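PDB 5K2M: RimK-related lysine biosynthesis protein, which probably joins an amino acid to a carboxylate in lysine biosynthesis, as an ATP-grasp ligase of the LysX subfamily that binds ADP and magnesium. Local coordinates for residues A[181-189]-A[200-211]; A[16-24]-A[258-268]. One frame throughout, in Å; residues are numbered along the deposited sequence.

Contact 1. Residues A[181-189]-A[200-211]; sequences FVGAIYRYS and GKAEPCSDPEVE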
loop_
_atom_site.group_PDB
_atom_site.type_symbol
_atom_site.label_atom_id
_atom_site.label_comp_id
_atom_site.label_asym_id
_atom_site.label_seq_id
_atom_site.Cartn_x
_atom_site.Cartn_y
_atom_site.Cartn_z
ATOM N N PHE A 181 12.931 -39.888 -41.229
ATOM C CA PHE A 181 12.400 -41.205 -40.882
ATOM C C PHE A 181 13.540 -42.047 -40.323
ATOM O O PHE A 181 14.588 -42.149 -40.951
ATOM C CB PHE A 181 11.807 -41.872 -42.124
ATOM C CG PHE A 181 11.303 -43.270 -41.888
ATOM C CD1 PHE A 181 10.052 -43.485 -41.342
ATOM C CD2 PHE A 181 12.081 -44.370 -42.221
ATOM C CE1 PHE A 181 9.578 -44.774 -41.135
ATOM C CE2 PHE A 181 11.620 -45.658 -42.015
ATOM C CZ PHE A 181 10.362 -45.863 -41.480
ATOM N N VAL A 182 13.373 -42.615 -39.131
ATOM C CA VAL A 182 14.460 -43.407 -38.553
ATOM C C VAL A 182 14.148 -44.891 -38.485
ATOM O O VAL A 182 15.070 -45.690 -38.371
ATOM C CB VAL A 182 14.927 -42.880 -37.176
ATOM C CG1 VAL A 182 14.941 -41.357 -37.167
ATOM C CG2 VAL A 182 14.048 -43.382 -36.065
ATOM N N GLY A 183 12.870 -45.269 -38.558
ATOM C CA GLY A 183 12.506 -46.683 -38.572
ATOM C C GLY A 183 11.061 -46.946 -38.218
ATOM O O GLY A 183 10.349 -46.040 -37.760
ATOM N N ALA A 184 10.639 -48.195 -38.416
ATOM C CA ALA A 184 9.276 -48.608 -38.098
ATOM C C ALA A 184 9.180 -50.077 -37.754
ATOM O O ALA A 184 9.991 -50.898 -38.209
ATOM C CB ALA A 184 8.334 -48.288 -39.251
ATOM N N ILE A 185 8.165 -50.388 -36.944
ATOM C CA ILE A 185 7.837 -51.756 -36.543
ATOM C C ILE A 185 6.345 -52.020 -36.688
ATOM O O ILE A 185 5.540 -51.082 -36.701
ATOM C CB ILE A 185 8.194 -52.030 -35.070
ATOM C CG1 ILE A 185 7.475 -51.032 -34.134
ATOM C CG2 ILE A 185 9.694 -51.951 -34.871
ATOM C CD1 ILE A 185 7.488 -51.428 -32.670
ATOM N N TYR A 186 5.987 -53.294 -36.813
ATOM C CA TYR A 186 4.628 -53.720 -36.573
ATOM C C TYR A 186 4.540 -54.045 -35.081
ATOM O O TYR A 186 5.528 -54.484 -34.490
ATOM C CB TYR A 186 4.269 -54.948 -37.410
ATOM C CG TYR A 186 4.298 -54.711 -38.909
ATOM C CD1 TYR A 186 3.323 -53.939 -39.528
ATOM C CD2 TYR A 186 5.295 -55.278 -39.711
ATOM C CE1 TYR A 186 3.351 -53.721 -40.900
ATOM C CE2 TYR A 186 5.333 -55.063 -41.078
ATOM C CZ TYR A 186 4.357 -54.288 -41.664
ATOM O OH TYR A 186 4.383 -54.073 -43.014
ATOM N N ARG A 187 3.382 -53.785 -34.479
ATOM C CA ARG A 187 3.055 -54.268 -33.141
ATOM C C ARG A 187 1.898 -55.262 -33.263
ATOM O O ARG A 187 0.764 -54.857 -33.515
ATOM C CB ARG A 187 2.664 -53.107 -32.223
ATOM C CG ARG A 187 3.780 -52.104 -31.955
ATOM C CD ARG A 187 3.352 -51.001 -31.001
ATOM N NE ARG A 187 2.353 -50.110 -31.590
ATOM C CZ ARG A 187 2.027 -48.904 -31.117
ATOM N NH1 ARG A 187 2.612 -48.396 -30.036
ATOM N NH2 ARG A 187 1.116 -48.183 -31.748
ATOM N N TYR A 188 2.198 -56.553 -33.105
ATOM C CA TYR A 188 1.216 -57.635 -33.242
ATOM C C TYR A 188 0.533 -57.954 -31.914
ATOM O O TYR A 188 1.166 -57.949 -30.862
ATOM C CB TYR A 188 1.890 -58.925 -33.756
ATOM C CG TYR A 188 2.257 -58.918 -35.229
ATOM C CD1 TYR A 188 1.329 -59.283 -36.197
ATOM C CD2 TYR A 188 3.533 -58.549 -35.652
ATOM C CE1 TYR A 188 1.656 -59.277 -37.545
ATOM C CE2 TYR A 188 3.868 -58.538 -37.000
ATOM C CZ TYR A 188 2.925 -58.908 -37.939
ATOM O OH TYR A 188 3.244 -58.907 -39.271
ATOM N N SER A 189 -0.753 -58.280 -31.981
ATOM C CA SER A 189 -1.497 -58.732 -30.807
ATOM C C SER A 189 -2.748 -59.456 -31.266
ATOM O O SER A 189 -3.294 -59.153 -32.319
ATOM C CB SER A 189 -1.880 -57.547 -29.909
ATOM O OG SER A 189 -2.609 -57.965 -28.765
ATOM N N GLY A 200 1.913 -56.147 -26.687
ATOM C CA GLY A 200 2.227 -56.041 -28.113
ATOM C C GLY A 200 3.651 -56.494 -28.423
ATOM O O GLY A 200 4.568 -56.187 -27.667
ATOM N N LYS A 201 3.818 -57.217 -29.535
ATOM C CA LYS A 201 5.099 -57.807 -29.931
ATOM C C LYS A 201 5.674 -57.100 -31.163
ATOM O O LYS A 201 4.997 -56.991 -32.195
ATOM C CB LYS A 201 4.908 -59.294 -30.246
ATOM C CG LYS A 201 4.569 -60.156 -29.035
ATOM C CD LYS A 201 3.691 -61.346 -29.407
ATOM C CE LYS A 201 2.221 -60.947 -29.510
ATOM N NZ LYS A 201 1.356 -62.026 -30.069
ATOM N N ALA A 202 6.927 -56.643 -31.061
ATOM C CA ALA A 202 7.550 -55.833 -32.124
ATOM C C ALA A 202 8.136 -56.679 -33.253
ATOM O O ALA A 202 8.708 -57.726 -33.009
ATOM C CB ALA A 202 8.618 -54.930 -31.541
ATOM N N GLU A 203 7.997 -56.191 -34.484
ATOM C CA GLU A 203 8.519 -56.848 -35.677
ATOM C C GLU A 203 8.919 -55.728 -36.651
ATOM O O GLU A 203 8.230 -54.721 -36.709
ATOM C CB GLU A 203 7.414 -57.711 -36.292
ATOM C CG GLU A 203 7.839 -59.074 -36.808
ATOM C CD GLU A 203 7.771 -60.156 -35.749
ATOM O OE1 GLU A 203 8.396 -59.987 -34.683
ATOM O OE2 GLU A 203 7.102 -61.185 -35.989
ATOM N N PRO A 204 10.022 -55.888 -37.419
ATOM C CA PRO A 204 10.432 -54.757 -38.269
ATOM C C PRO A 204 9.452 -54.469 -39.417
ATOM O O PRO A 204 8.862 -55.394 -39.971
ATOM C CB PRO A 204 11.804 -55.193 -38.811
ATOM C CG PRO A 204 11.787 -56.679 -38.751
ATOM C CD PRO A 204 10.826 -57.095 -37.674
ATOM N N CYS A 205 9.256 -53.191 -39.730
ATOM C CA CYS A 205 8.351 -52.784 -40.809
ATOM C C CYS A 205 9.097 -52.010 -41.878
ATOM O O CYS A 205 9.686 -50.968 -41.593
ATOM C CB CYS A 205 7.223 -51.914 -40.278
ATOM S SG CYS A 205 6.203 -51.223 -41.600
ATOM N N SER A 206 9.030 -52.503 -43.110
ATOM C CA SER A 206 9.792 -51.938 -44.218
ATOM C C SER A 206 8.937 -51.435 -45.387
ATOM O O SER A 206 9.440 -51.252 -46.494
ATOM C CB SER A 206 10.771 -52.990 -44.743
ATOM O OG SER A 206 11.878 -52.331 -45.309
ATOM N N ASP A 207 7.651 -51.215 -45.145
ATOM C CA ASP A 207 6.757 -50.696 -46.169
ATOM C C ASP A 207 7.148 -49.244 -46.534
ATOM O O ASP A 207 7.100 -48.369 -45.683
ATOM C CB ASP A 207 5.333 -50.800 -45.644
ATOM C CG ASP A 207 4.290 -50.300 -46.621
ATOM O OD1 ASP A 207 4.636 -49.617 -47.605
ATOM O OD2 ASP A 207 3.101 -50.590 -46.375
ATOM N N PRO A 208 7.552 -48.988 -47.807
ATOM C CA PRO A 208 7.938 -47.618 -48.227
ATOM C C PRO A 208 6.821 -46.588 -48.083
ATOM O O PRO A 208 7.083 -45.390 -47.930
ATOM C CB PRO A 208 8.312 -47.786 -49.707
ATOM C CG PRO A 208 7.646 -49.052 -50.140
ATOM C CD PRO A 208 7.611 -49.943 -48.928
ATOM N N GLU A 209 5.582 -47.057 -48.139
ATOM C CA GLU A 209 4.422 -46.202 -47.912
ATOM C C GLU A 209 4.350 -45.625 -46.494
ATOM O O GLU A 209 3.948 -44.480 -46.311
ATOM C CB GLU A 209 3.146 -46.985 -48.204
ATOM C CG GLU A 209 1.976 -46.119 -48.615
ATOM C CD GLU A 209 0.871 -46.932 -49.248
ATOM O OE1 GLU A 209 1.173 -47.729 -50.164
ATOM O OE2 GLU A 209 -0.293 -46.776 -48.819
ATOM N N VAL A 210 4.745 -46.400 -45.490
ATOM C CA VAL A 210 4.659 -45.894 -44.124
ATOM C C VAL A 210 5.717 -44.816 -43.903
ATOM O O VAL A 210 5.478 -43.866 -43.150
ATOM C CB VAL A 210 4.682 -46.983 -43.009
ATOM C CG1 VAL A 210 3.957 -48.244 -43.449
ATOM C CG2 VAL A 210 6.090 -47.284 -42.516
ATOM N N GLU A 211 6.864 -44.943 -44.574
ATOM C CA GLU A 211 7.930 -43.946 -44.446
ATOM C C GLU A 211 7.454 -42.565 -44.881
ATOM O O GLU A 211 7.625 -41.584 -44.147
ATOM C CB GLU A 211 9.186 -44.352 -45.240
ATOM C CG GLU A 211 10.224 -43.237 -45.344
ATOM C CD GLU A 211 11.574 -43.699 -45.864
ATOM O OE1 GLU A 211 11.761 -44.919 -46.082
ATOM O OE2 GLU A 211 12.449 -42.824 -46.062
HETATM O O HOH W 1 2.312 -52.306 -43.793
#

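Contact 2. Residues A[16-24]-A[258-268]; sequences AIKERAGEF and DMAGKLVEYAV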
loop_
_atom_site.group_PDB
_atom_site.type_symbol
_atom_site.label_atom_id
_atom_site.label_comp_id
_atom_site.label_asym_id
_atom_site.label_seq_id
_atom_site.Cartn_x
_atom_site.Cartn_y
_atom_site.Cartn_z
ATOM N N ALA A 16 20.355 -45.409 -22.701
ATOM C CA ALA A 16 20.909 -45.309 -24.044
ATOM C C ALA A 16 21.097 -43.830 -24.410
ATOM O O ALA A 16 22.128 -43.442 -24.960
ATOM C CB ALA A 16 20.002 -46.010 -25.049
ATOM N N ILE A 17 20.113 -42.999 -24.070
ATOM C CA ILE A 17 20.214 -41.569 -24.352
ATOM C C ILE A 17 21.433 -40.991 -23.639
ATOM O O ILE A 17 22.190 -40.229 -24.223
ATOM C CB ILE A 17 18.918 -40.822 -23.980
ATOM C CG1 ILE A 17 17.801 -41.249 -24.935
ATOM C CG2 ILE A 17 19.099 -39.311 -24.099
ATOM C CD1 ILE A 17 16.407 -40.970 -24.440
ATOM N N LYS A 18 21.627 -41.390 -22.384
ATOM C CA LYS A 18 22.741 -40.919 -21.581
ATOM C C LYS A 18 24.080 -41.268 -22.220
ATOM O O LYS A 18 24.949 -40.409 -22.333
ATOM C CB LYS A 18 22.656 -41.518 -20.178
ATOM C CG LYS A 18 23.890 -41.286 -19.322
ATOM C CD LYS A 18 23.625 -41.722 -17.890
ATOM C CE LYS A 18 24.688 -41.225 -16.927
ATOM N NZ LYS A 18 25.644 -42.305 -16.600
ATOM N N GLU A 19 24.235 -42.526 -22.636
ATOM C CA GLU A 19 25.465 -42.976 -23.296
ATOM C C GLU A 19 25.762 -42.147 -24.544
ATOM O O GLU A 19 26.883 -41.672 -24.714
ATOM C CB GLU A 19 25.388 -44.468 -23.662
ATOM C CG GLU A 19 26.712 -45.085 -24.127
ATOM C CD GLU A 19 27.039 -44.823 -25.596
ATOM O OE1 GLU A 19 28.223 -44.552 -25.924
ATOM O OE2 GLU A 19 26.120 -44.886 -26.437
ATOM N N ARG A 20 24.759 -41.955 -25.400
ATOM C CA ARG A 20 24.968 -41.219 -26.662
ATOM C C ARG A 20 25.304 -39.760 -26.390
ATOM O O ARG A 20 26.224 -39.218 -26.991
ATOM C CB ARG A 20 23.748 -41.274 -27.573
ATOM C CG ARG A 20 23.257 -42.666 -27.913
ATOM C CD ARG A 20 24.173 -43.481 -28.814
ATOM N NE ARG A 20 23.436 -44.685 -29.206
ATOM C CZ ARG A 20 23.163 -45.716 -28.394
ATOM N NH1 ARG A 20 23.620 -45.760 -27.139
ATOM N NH2 ARG A 20 22.440 -46.735 -28.854
ATOM N N ALA A 21 24.569 -39.143 -25.464
ATOM C CA ALA A 21 24.810 -37.754 -25.078
ATOM C C ALA A 21 26.257 -37.558 -24.658
ATOM O O ALA A 21 26.862 -36.530 -24.981
ATOM C CB ALA A 21 23.869 -37.327 -23.957
ATOM N N GLY A 22 26.808 -38.553 -23.959
ATOM C CA GLY A 22 28.195 -38.511 -23.488
ATOM C C GLY A 22 29.236 -38.490 -24.598
ATOM O O GLY A 22 30.362 -38.081 -24.379
ATOM N N GLU A 23 28.862 -38.935 -25.792
ATOM C CA GLU A 23 29.753 -38.848 -26.955
ATOM C C GLU A 23 29.851 -37.410 -27.486
ATOM O O GLU A 23 30.840 -37.052 -28.114
ATOM C CB GLU A 23 29.288 -39.800 -28.070
ATOM C CG GLU A 23 29.205 -41.269 -27.661
ATOM C CD GLU A 23 28.783 -42.193 -28.800
ATOM O OE1 GLU A 23 28.398 -43.354 -28.521
ATOM O OE2 GLU A 23 28.841 -41.775 -29.981
ATOM N N PHE A 24 28.832 -36.592 -27.235
ATOM C CA PHE A 24 28.784 -35.212 -27.749
ATOM C C PHE A 24 29.171 -34.144 -26.724
ATOM O O PHE A 24 29.477 -33.015 -27.095
ATOM C CB PHE A 24 27.390 -34.906 -28.300
ATOM C CG PHE A 24 27.042 -35.709 -29.514
ATOM C CD1 PHE A 24 26.526 -36.994 -29.387
ATOM C CD2 PHE A 24 27.248 -35.193 -30.791
ATOM C CE1 PHE A 24 26.210 -37.750 -30.507
ATOM C CE2 PHE A 24 26.934 -35.940 -31.913
ATOM C CZ PHE A 24 26.413 -37.222 -31.773
ATOM N N ASP A 258 19.085 -46.720 -34.234
ATOM C CA ASP A 258 19.626 -46.096 -33.038
ATOM C C ASP A 258 18.792 -44.857 -32.734
ATOM O O ASP A 258 19.192 -43.737 -33.038
ATOM C CB ASP A 258 21.110 -45.752 -33.233
ATOM C CG ASP A 258 21.748 -45.200 -31.967
ATOM O OD1 ASP A 258 21.199 -45.431 -30.870
ATOM O OD2 ASP A 258 22.791 -44.529 -32.052
ATOM N N MET A 259 17.633 -45.078 -32.123
ATOM C CA MET A 259 16.676 -44.003 -31.890
ATOM C C MET A 259 17.286 -43.042 -30.881
ATOM O O MET A 259 17.144 -41.828 -30.998
ATOM C CB MET A 259 15.347 -44.520 -31.332
ATOM C CG MET A 259 14.868 -45.861 -31.872
ATOM S SD MET A 259 14.032 -45.754 -33.448
ATOM C CE MET A 259 13.477 -47.450 -33.592
ATOM N N ALA A 260 17.938 -43.605 -29.872
ATOM C CA ALA A 260 18.590 -42.819 -28.840
ATOM C C ALA A 260 19.622 -41.850 -29.447
ATOM O O ALA A 260 19.582 -40.636 -29.203
ATOM C CB ALA A 260 19.243 -43.746 -27.827
ATOM N N GLY A 261 20.527 -42.396 -30.250
ATOM C CA GLY A 261 21.547 -41.612 -30.958
ATOM C C GLY A 261 20.992 -40.502 -31.835
ATOM O O GLY A 261 21.479 -39.367 -31.797
ATOM N N LYS A 262 19.971 -40.830 -32.620
ATOM C CA LYS A 262 19.303 -39.846 -33.465
ATOM C C LYS A 262 18.631 -38.755 -32.627
ATOM O O LYS A 262 18.638 -37.583 -33.003
ATOM C CB LYS A 262 18.271 -40.531 -34.361
ATOM C CG LYS A 262 18.857 -41.490 -35.388
ATOM C CD LYS A 262 19.432 -40.714 -36.550
ATOM C CE LYS A 262 20.147 -41.610 -37.535
ATOM N NZ LYS A 262 20.801 -40.774 -38.582
ATOM N N LEU A 263 18.052 -39.145 -31.493
ATOM C CA LEU A 263 17.403 -38.197 -30.606
ATOM C C LEU A 263 18.437 -37.214 -30.043
ATOM O O LEU A 263 18.192 -36.007 -29.981
ATOM C CB LEU A 263 16.673 -38.939 -29.478
ATOM C CG LEU A 263 15.994 -38.120 -28.381
ATOM C CD1 LEU A 263 14.822 -37.347 -28.947
ATOM C CD2 LEU A 263 15.529 -39.019 -27.249
ATOM N N VAL A 264 19.588 -37.737 -29.639
ATOM C CA VAL A 264 20.669 -36.904 -29.111
ATOM C C VAL A 264 21.273 -35.993 -30.193
ATOM O O VAL A 264 21.565 -34.825 -29.920
ATOM C CB VAL A 264 21.759 -37.760 -28.444
ATOM C CG1 VAL A 264 22.992 -36.933 -28.132
ATOM C CG2 VAL A 264 21.216 -38.387 -27.164
ATOM N N GLU A 265 21.443 -36.513 -31.408
ATOM C CA GLU A 265 21.957 -35.701 -32.525
ATOM C C GLU A 265 21.033 -34.525 -32.820
ATOM O O GLU A 265 21.481 -33.418 -33.074
ATOM C CB GLU A 265 22.144 -36.551 -33.789
ATOM C CG GLU A 265 23.311 -37.529 -33.707
ATOM C CD GLU A 265 23.342 -38.553 -34.839
ATOM O OE1 GLU A 265 22.601 -38.399 -35.836
ATOM O OE2 GLU A 265 24.126 -39.518 -34.729
ATOM N N TYR A 266 19.733 -34.769 -32.765
ATOM C CA TYR A 266 18.772 -33.710 -32.917
ATOM C C TYR A 266 18.886 -32.711 -31.766
ATOM O O TYR A 266 18.913 -31.504 -31.990
ATOM C CB TYR A 266 17.373 -34.293 -32.977
ATOM C CG TYR A 266 16.325 -33.242 -33.160
ATOM C CD1 TYR A 266 16.194 -32.585 -34.367
ATOM C CD2 TYR A 266 15.477 -32.895 -32.131
ATOM C CE1 TYR A 266 15.249 -31.606 -34.548
ATOM C CE2 TYR A 266 14.518 -31.915 -32.304
ATOM C CZ TYR A 266 14.408 -31.285 -33.520
ATOM O OH TYR A 266 13.474 -30.320 -33.719
ATOM N N ALA A 267 18.962 -33.214 -30.534
ATOM C CA ALA A 267 19.192 -32.351 -29.388
ATOM C C ALA A 267 20.451 -31.506 -29.579
ATOM O O ALA A 267 20.430 -30.315 -29.280
ATOM C CB ALA A 267 19.292 -33.159 -28.106
ATOM N N VAL A 268 21.540 -32.093 -30.074
ATOM C CA VAL A 268 22.743 -31.282 -30.270
ATOM C C VAL A 268 22.516 -30.213 -31.351
ATOM O O VAL A 268 22.975 -29.083 -31.198
ATOM C CB VAL A 268 24.065 -32.077 -30.497
ATOM C CG1 VAL A 268 24.186 -33.258 -29.541
ATOM C CG2 VAL A 268 24.243 -32.516 -31.941
#

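Contact 1. Residues A[181-189]-A[200-211]
Tyr-186 and Glu-203 face each other as an antiparallel hydrogen-bonded pair, and so do Tyr-188 and Lys-201. In each pair both backbone N-H groups and both carbonyls are used. Tyr-186 N gives to Glu-203 O at 2.7 Å, and Glu-203 N returns the bond to Tyr-186 O. Tyr-188 N reaches Lys-201 O at 3.0 Å in a nearly straight bond (169°), answered by Lys-201 N to Tyr-188 O. Cys-205 N extends the ladder to Ala-184 O at 2.8 Å, but from above the carbonyl plane. The Cys-205 side chain then lies over one face of the Tyr-186 ring. Cys-205 SG, anti to the backbone N (chi1 173°), sits 3.6 Å from Tyr-186 CZ, a sulfur-aromatic contact. The Tyr-186 hydroxyl donates to a water, which donates to Asp-207 OD2. Asp-207 OD1 caps the following helix by accepting from Glu-209 N. Glu-211 lays its CB over the centre of the Phe-181 ring, 3.9 Å from the centroid, with its carboxylate stacked 8° from the ring plane. With an alanine here in place of Phe-181 the ring would be gone, and the Glu-211 chain, which now lies along its face, would probably be freer to turn. Arg-187 turns its guanidinium away from strand 201-204, to Asp-171, Asp-229 and the bound ADP. Tyr-188 OH bonds to Arg-170. Strand 201-204 forms the outer edge of the five-stranded antiparallel sheet within this chain. Strand 180-188 lies between it and strand 170-177, while helix 249-255 packs on Ile-185 and Pro-204.

Contact 2. Residues A[16-24]-A[258-268]
The Arg-20 guanidinium has Ala-260 CB over one face and the Asp-258 carboxylate at its edge. The two planes are 36° apart. The Phe-24 ring has Arg-20 O at its edge, in plane. Val-264 CG1, Val-268 CG1 and Glu-265 CG approach the ring obliquely. Arg-20 grips side-on: Arg-20 NE meets OD2 of Asp-258 at 2.9 Å, almost in the guanidinium plane and nearly straight (167°). Arg-20 NH2 donates to Asp-258 OD1 at 2.7 Å, from above the carboxylate plane. Gly-261 N reaches that same OD1 from the opposite face, so one oxygen serves both the salt bridge and the N-cap. Arg-20 NH1 holds Glu-19 OE2, which extends the network along the first helix. With Arg-20 CG anti to the carbonyl carbon, that atom lies against Gly-261 CA at 3.6 Å; the bend at chi2 then sends CD and the guanidinium on to Asp-258. Away from the salt bridge the packing is apolar. Val-264 is a knob in the hole formed by Ile-17, Arg-20, Ala-21 and Phe-24. Ile-17 CD1 meets Leu-263 CD2 at 3.5 Å. Ala-260 and Gly-261 are small, consistent with the 8.4 Å closest approach of the segment axes. Ile-17 and Val-264 also rest on Ile-47 of strand 45-49. The two segments, 49° apart, pack on a parallel sheet, consistent with the N-terminal domain that precedes the ATP-grasp part in this family.

The chain starts with strand 2-7 and helix 12-24, which supplies the first half of contact 2. It then completes the parallel sheet and runs through the ATP-grasp region. Strand 180-188 follows, and a loop without helix or strand leads to strand 201-204. Contact 1 closes this short loop of ten residues. After helix 208-219 and two more strands of the same sheet, helix 259-272 comes back to helix 12-24. Contact 2 thus closes a loop of 233 residues, and contact 1 falls wholly within it. Contact 1 builds the edge of the ADP-binding sheet; contact 2 ties the two chain ends together. They meet where Val-182 CG2 packs on Met-259 SD at 3.5 Å.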